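Long-range contact in spherulin-3A (Physarum polycephalum, PDB 1HDF), which is a calcium-binding structural protein of the beta/gamma-crystallin family, related to the crystallins of the eye lens: residues A11-K19 with D26-V34. Sequence-based numbering, arbitrary orientation.
Sequences AKGEVFLYK and DSWKVTGNV. With CA (calcium ion), chain C.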
ATOM      1  N   ALA A  11      10.408  14.017   8.252  1.00 15.53           N
ATOM      2  CA  ALA A  11      11.207  13.703   7.075  1.00 15.13           C
ATOM      3  C   ALA A  11      10.207  13.341   5.982  1.00 14.46           C
ATOM      4  O   ALA A  11       9.016  13.181   6.259  1.00 13.95           O
ATOM      5  CB  ALA A  11      12.127  12.519   7.362  1.00 15.03           C
ATOM      6  N   LYS A  12      10.688  13.200   4.752  1.00 13.74           N
ATOM      7  CA  LYS A  12       9.822  12.860   3.629  1.00 14.31           C
ATOM      8  C   LYS A  12       8.838  11.734   3.959  1.00 13.79           C
ATOM      9  O   LYS A  12       9.235  10.665   4.425  1.00 13.89           O
ATOM     10  CB  LYS A  12      10.666  12.462   2.415  1.00 14.90           C
ATOM     11  CG  LYS A  12       9.838  11.977   1.232  1.00 16.73           C
ATOM     12  CD  LYS A  12      10.706  11.607   0.044  1.00 16.90           C
ATOM     13  CE  LYS A  12       9.843  11.197  -1.131  1.00 17.48           C
ATOM     14  NZ  LYS A  12      10.659  10.830  -2.326  1.00 18.81           N
ATOM     15  N   GLY A  13       7.555  11.986   3.715  1.00 13.61           N
ATOM     16  CA  GLY A  13       6.538  10.984   3.982  1.00 13.23           C
ATOM     17  C   GLY A  13       6.047  10.952   5.420  1.00 12.84           C
ATOM     18  O   GLY A  13       5.252  10.088   5.789  1.00 11.88           O
ATOM     19  N   GLU A  14       6.523  11.884   6.239  1.00 13.03           N
ATOM     20  CA  GLU A  14       6.093  11.933   7.631  1.00 13.38           C
ATOM     21  C   GLU A  14       5.333  13.207   7.936  1.00 12.61           C
ATOM     22  O   GLU A  14       5.629  14.272   7.394  1.00 12.17           O
ATOM     23  CB  GLU A  14       7.277  11.873   8.587  1.00 13.80           C
ATOM     24  CG  GLU A  14       8.284  10.794   8.307  1.00 15.42           C
ATOM     25  CD  GLU A  14       9.394  10.796   9.338  1.00 16.04           C
ATOM     26  OE1 GLU A  14       9.919  11.887   9.662  1.00 15.72           O
ATOM     27  OE2 GLU A  14       9.741   9.704   9.828  1.00 17.81           O
ATOM     28  N   VAL A  15       4.354  13.081   8.818  1.00 11.83           N
ATOM     29  CA  VAL A  15       3.556  14.212   9.242  1.00 10.50           C
ATOM     30  C   VAL A  15       3.440  14.113  10.751  1.00 10.37           C
ATOM     31  O   VAL A  15       3.077  13.064  11.283  1.00  9.21           O
ATOM     32  CB  VAL A  15       2.145  14.179   8.623  1.00  9.98           C
ATOM     33  CG1 VAL A  15       1.316  15.335   9.181  1.00 10.91           C
ATOM     34  CG2 VAL A  15       2.241  14.281   7.107  1.00  9.58           C
ATOM     35  N   PHE A  16       3.773  15.199  11.438  1.00  9.81           N
ATOM     36  CA  PHE A  16       3.704  15.228  12.889  1.00  8.92           C
ATOM     37  C   PHE A  16       2.438  15.946  13.302  1.00  8.49           C
ATOM     38  O   PHE A  16       2.213  17.084  12.900  1.00  8.89           O
ATOM     39  CB  PHE A  16       4.909  15.966  13.485  1.00  7.33           C
ATOM     40  CG  PHE A  16       6.217  15.242  13.337  1.00  6.66           C
ATOM     41  CD1 PHE A  16       6.260  13.897  12.956  1.00  7.40           C
ATOM     42  CD2 PHE A  16       7.420  15.901  13.610  1.00  6.12           C
ATOM     43  CE1 PHE A  16       7.490  13.219  12.848  1.00  7.32           C
ATOM     44  CE2 PHE A  16       8.649  15.238  13.505  1.00  6.94           C
ATOM     45  CZ  PHE A  16       8.685  13.892  13.124  1.00  5.80           C
ATOM     46  N   LEU A  17       1.617  15.271  14.100  1.00  9.01           N
ATOM     47  CA  LEU A  17       0.366  15.829  14.592  1.00  9.52           C
ATOM     48  C   LEU A  17       0.530  16.107  16.087  1.00 10.59           C
ATOM     49  O   LEU A  17       0.943  15.231  16.840  1.00 11.01           O
ATOM     50  CB  LEU A  17      -0.780  14.837  14.356  1.00  7.43           C
ATOM     51  CG  LEU A  17      -1.016  14.422  12.895  1.00  8.27           C
ATOM     52  CD1 LEU A  17      -2.168  13.421  12.810  1.00  6.79           C
ATOM     53  CD2 LEU A  17      -1.311  15.668  12.041  1.00  6.61           C
ATOM     54  N   TYR A  18       0.216  17.328  16.509  1.00 11.17           N
ATOM     55  CA  TYR A  18       0.345  17.703  17.911  1.00 10.72           C
ATOM     56  C   TYR A  18      -1.006  18.045  18.517  1.00 11.02           C
ATOM     57  O   TYR A  18      -1.832  18.702  17.882  1.00 10.78           O
ATOM     58  CB  TYR A  18       1.283  18.901  18.054  1.00 10.98           C
ATOM     59  CG  TYR A  18       2.633  18.710  17.408  1.00 10.12           C
ATOM     60  CD1 TYR A  18       2.789  18.826  16.028  1.00 10.49           C
ATOM     61  CD2 TYR A  18       3.757  18.412  18.179  1.00  9.52           C
ATOM     62  CE1 TYR A  18       4.037  18.649  15.429  1.00  9.30           C
ATOM     63  CE2 TYR A  18       5.002  18.233  17.595  1.00  8.89           C
ATOM     64  CZ  TYR A  18       5.138  18.350  16.220  1.00 10.19           C
ATOM     65  OH  TYR A  18       6.367  18.137  15.639  1.00 12.60           O
ATOM     66  N   LYS A  19      -1.221  17.616  19.757  1.00 11.41           N
ATOM     67  CA  LYS A  19      -2.490  17.863  20.438  1.00 12.34           C
ATOM     68  C   LYS A  19      -2.737  19.337  20.772  1.00 12.64           C
ATOM     69  O   LYS A  19      -3.880  19.796  20.763  1.00 12.34           O
ATOM     70  CB  LYS A  19      -2.573  17.015  21.712  1.00 12.12           C
ATOM     71  CG  LYS A  19      -3.934  17.036  22.372  1.00 11.37           C
ATOM     72  CD  LYS A  19      -4.015  16.018  23.496  1.00 12.17           C
ATOM     73  CE  LYS A  19      -5.396  16.006  24.126  1.00 13.85           C
ATOM     74  NZ  LYS A  19      -5.494  14.961  25.192  1.00 14.60           N
ATOM     75  N   ASP A  26       0.766  15.975  23.512  1.00 18.25           N
ATOM     76  CA  ASP A  26       0.921  14.661  22.904  1.00 17.34           C
ATOM     77  C   ASP A  26       1.105  14.817  21.405  1.00 17.18           C
ATOM     78  O   ASP A  26       0.496  15.691  20.782  1.00 18.01           O
ATOM     79  CB  ASP A  26      -0.293  13.787  23.220  1.00 17.27           C
ATOM     80  CG  ASP A  26      -0.412  13.482  24.710  1.00 18.19           C
ATOM     81  OD1 ASP A  26       0.640  13.249  25.351  1.00 15.22           O
ATOM     82  OD2 ASP A  26      -1.546  13.471  25.241  1.00 19.72           O
ATOM     83  N   SER A  27       1.958  13.977  20.831  1.00 16.20           N
ATOM     84  CA  SER A  27       2.243  14.052  19.410  1.00 16.09           C
ATOM     85  C   SER A  27       2.180  12.689  18.736  1.00 15.46           C
ATOM     86  O   SER A  27       2.178  11.650  19.401  1.00 14.92           O
ATOM     87  CB  SER A  27       3.622  14.676  19.197  1.00 15.75           C
ATOM     88  OG  SER A  27       4.634  13.874  19.788  1.00 17.14           O
ATOM     89  N   TRP A  28       2.133  12.708  17.406  1.00 13.94           N
ATOM     90  CA  TRP A  28       2.055  11.489  16.609  1.00 12.99           C
ATOM     91  C   TRP A  28       2.742  11.660  15.247  1.00 13.05           C
ATOM     92  O   TRP A  28       2.617  12.699  14.588  1.00 11.97           O
ATOM     93  CB  TRP A  28       0.587  11.113  16.369  1.00 12.85           C
ATOM     94  CG  TRP A  28      -0.188  10.697  17.598  1.00 14.73           C
ATOM     95  CD1 TRP A  28      -0.285   9.438  18.119  1.00 15.44           C
ATOM     96  CD2 TRP A  28      -0.992  11.537  18.437  1.00 15.84           C
ATOM     97  NE1 TRP A  28      -1.101   9.440  19.224  1.00 15.99           N
ATOM     98  CE2 TRP A  28      -1.548  10.717  19.442  1.00 16.14           C
ATOM     99  CE3 TRP A  28      -1.297  12.902  18.436  1.00 17.28           C
ATOM    100  CZ2 TRP A  28      -2.392  11.216  20.437  1.00 16.02           C
ATOM    101  CZ3 TRP A  28      -2.138  13.401  19.428  1.00 17.12           C
ATOM    102  CH2 TRP A  28      -2.675  12.554  20.415  1.00 16.43           C
ATOM    103  N   LYS A  29       3.492  10.642  14.846  1.00 12.03           N
ATOM    104  CA  LYS A  29       4.142  10.654  13.551  1.00 11.23           C
ATOM    105  C   LYS A  29       3.277   9.757  12.682  1.00 10.68           C
ATOM    106  O   LYS A  29       2.985   8.616  13.047  1.00  9.52           O
ATOM    107  CB  LYS A  29       5.563  10.088  13.626  1.00 12.21           C
ATOM    108  CG  LYS A  29       6.163   9.829  12.245  1.00 14.10           C
ATOM    109  CD  LYS A  29       7.682   9.901  12.237  1.00 17.05           C
ATOM    110  CE  LYS A  29       8.314   8.753  13.010  1.00 20.28           C
ATOM    111  NZ  LYS A  29       9.808   8.857  12.997  1.00 20.34           N
ATOM    112  N   VAL A  30       2.853  10.279  11.542  1.00 10.32           N
ATOM    113  CA  VAL A  30       2.018   9.519  10.630  1.00 10.04           C
ATOM    114  C   VAL A  30       2.640   9.421   9.247  1.00 10.63           C
ATOM    115  O   VAL A  30       3.272  10.357   8.773  1.00 11.16           O
ATOM    116  CB  VAL A  30       0.639  10.181  10.463  1.00 11.17           C
ATOM    117  CG1 VAL A  30      -0.187   9.402   9.450  1.00 11.03           C
ATOM    118  CG2 VAL A  30      -0.075  10.251  11.800  1.00  9.10           C
ATOM    119  N   THR A  31       2.464   8.272   8.611  1.00 11.35           N
ATOM    120  CA  THR A  31       2.946   8.049   7.254  1.00 12.95           C
ATOM    121  C   THR A  31       1.786   7.313   6.591  1.00 14.04           C
ATOM    122  O   THR A  31       0.914   6.781   7.278  1.00 14.41           O
ATOM    123  CB  THR A  31       4.187   7.144   7.205  1.00 11.77           C
ATOM    124  OG1 THR A  31       3.821   5.831   7.628  1.00 13.55           O
ATOM    125  CG2 THR A  31       5.293   7.684   8.110  1.00 12.21           C
ATOM    126  N   GLY A  32       1.771   7.276   5.266  1.00 14.26           N
ATOM    127  CA  GLY A  32       0.685   6.604   4.584  1.00 15.16           C
ATOM    128  C   GLY A  32      -0.618   7.309   4.907  1.00 15.78           C
ATOM    129  O   GLY A  32      -0.613   8.497   5.239  1.00 16.99           O
ATOM    130  N   ASN A  33      -1.731   6.587   4.830  1.00 14.73           N
ATOM    131  CA  ASN A  33      -3.031   7.178   5.108  1.00 13.70           C
ATOM    132  C   ASN A  33      -3.700   6.586   6.341  1.00 13.39           C
ATOM    133  O   ASN A  33      -3.437   5.453   6.727  1.00 11.98           O
ATOM    134  CB  ASN A  33      -3.958   6.989   3.906  1.00 13.41           C
ATOM    135  CG  ASN A  33      -3.301   7.372   2.599  1.00 11.04           C
ATOM    136  OD1 ASN A  33      -2.512   8.313   2.542  1.00 12.21           O
ATOM    137  ND2 ASN A  33      -3.635   6.650   1.534  1.00 10.81           N
ATOM    138  N   VAL A  34      -4.568   7.371   6.958  1.00 12.66           N
ATOM    139  CA  VAL A  34      -5.307   6.929   8.131  1.00 11.76           C
ATOM    140  C   VAL A  34      -6.745   7.355   7.880  1.00 11.41           C
ATOM    141  O   VAL A  34      -7.064   8.538   7.997  1.00 12.06           O
ATOM    142  CB  VAL A  34      -4.775   7.603   9.416  1.00 12.71           C
ATOM    143  CG1 VAL A  34      -5.616   7.174  10.628  1.00 10.71           C
ATOM    144  CG2 VAL A  34      -3.307   7.233   9.622  1.00 11.29           C
TER
HETATM  145 CA    CA C1101      -6.146  20.128  20.570  1.00 17.92          CA
HETATM  146  O   HOH W   1      -7.214  18.820  22.396  1.00  8.99           O
HETATM  147  O   HOH W   2      -6.746  22.246  22.018  1.00 26.58           O
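Val15 to Tyr18 pair with Ser27 to Val30 as the antiparallel beta hairpin that opens the first Greek key of this beta/gamma-crystallin domain. Val15 with Val30 and Leu17 with Trp28 exchange backbone bonds in both directions; the straightest, Leu17 N to Trp28 O, measures 2.8 Å with 167° at the hydrogen. The tightly packed side faces the domain interior. There the Leu17 and Val30 side chains cross against Met94 of the second sheet, Leu17 CD1 meeting Val30 CG2 at 3.9 Å, while the Trp28 ring edge brings CE3 to 3.6 Å from Leu17 O.

On the other face the Lys29 methylenes run along the Phe16 ring edge, with Lys29 CD 3.4 Å from Phe16 CE1; Val6 and Pro10 also touch this ring. Lys29 bends at chi3 (68°), which keeps CE clear of the Glu14 carboxylate; Lys29 NZ to Glu14 OE2 is a salt bridge whose hydrogen bond, at 3.3 Å, is weak. Glu14 OE1 accepts from Ala11 N at 2.6 Å, fastening the type II turn between them. An alanine in place of Glu14 would probably leave Lys29 NZ without this countercharge and the Ala11 N-H without its carboxylate acceptor, with the turn held by its Glu14 N to Ala11 O bond.

The more open end is looser: Lys19 and Asp26 run alongside each other, yet NZ stays 4.2 Å from OD2, too far for a salt bridge. The backbone is firmer: Lys19 N bonds to Asp26 O, and Lys19 O binds calcium at 2.3 Å, sharing the ion with Val46 O, Ser48 OG, Asp89 OD1 and two waters.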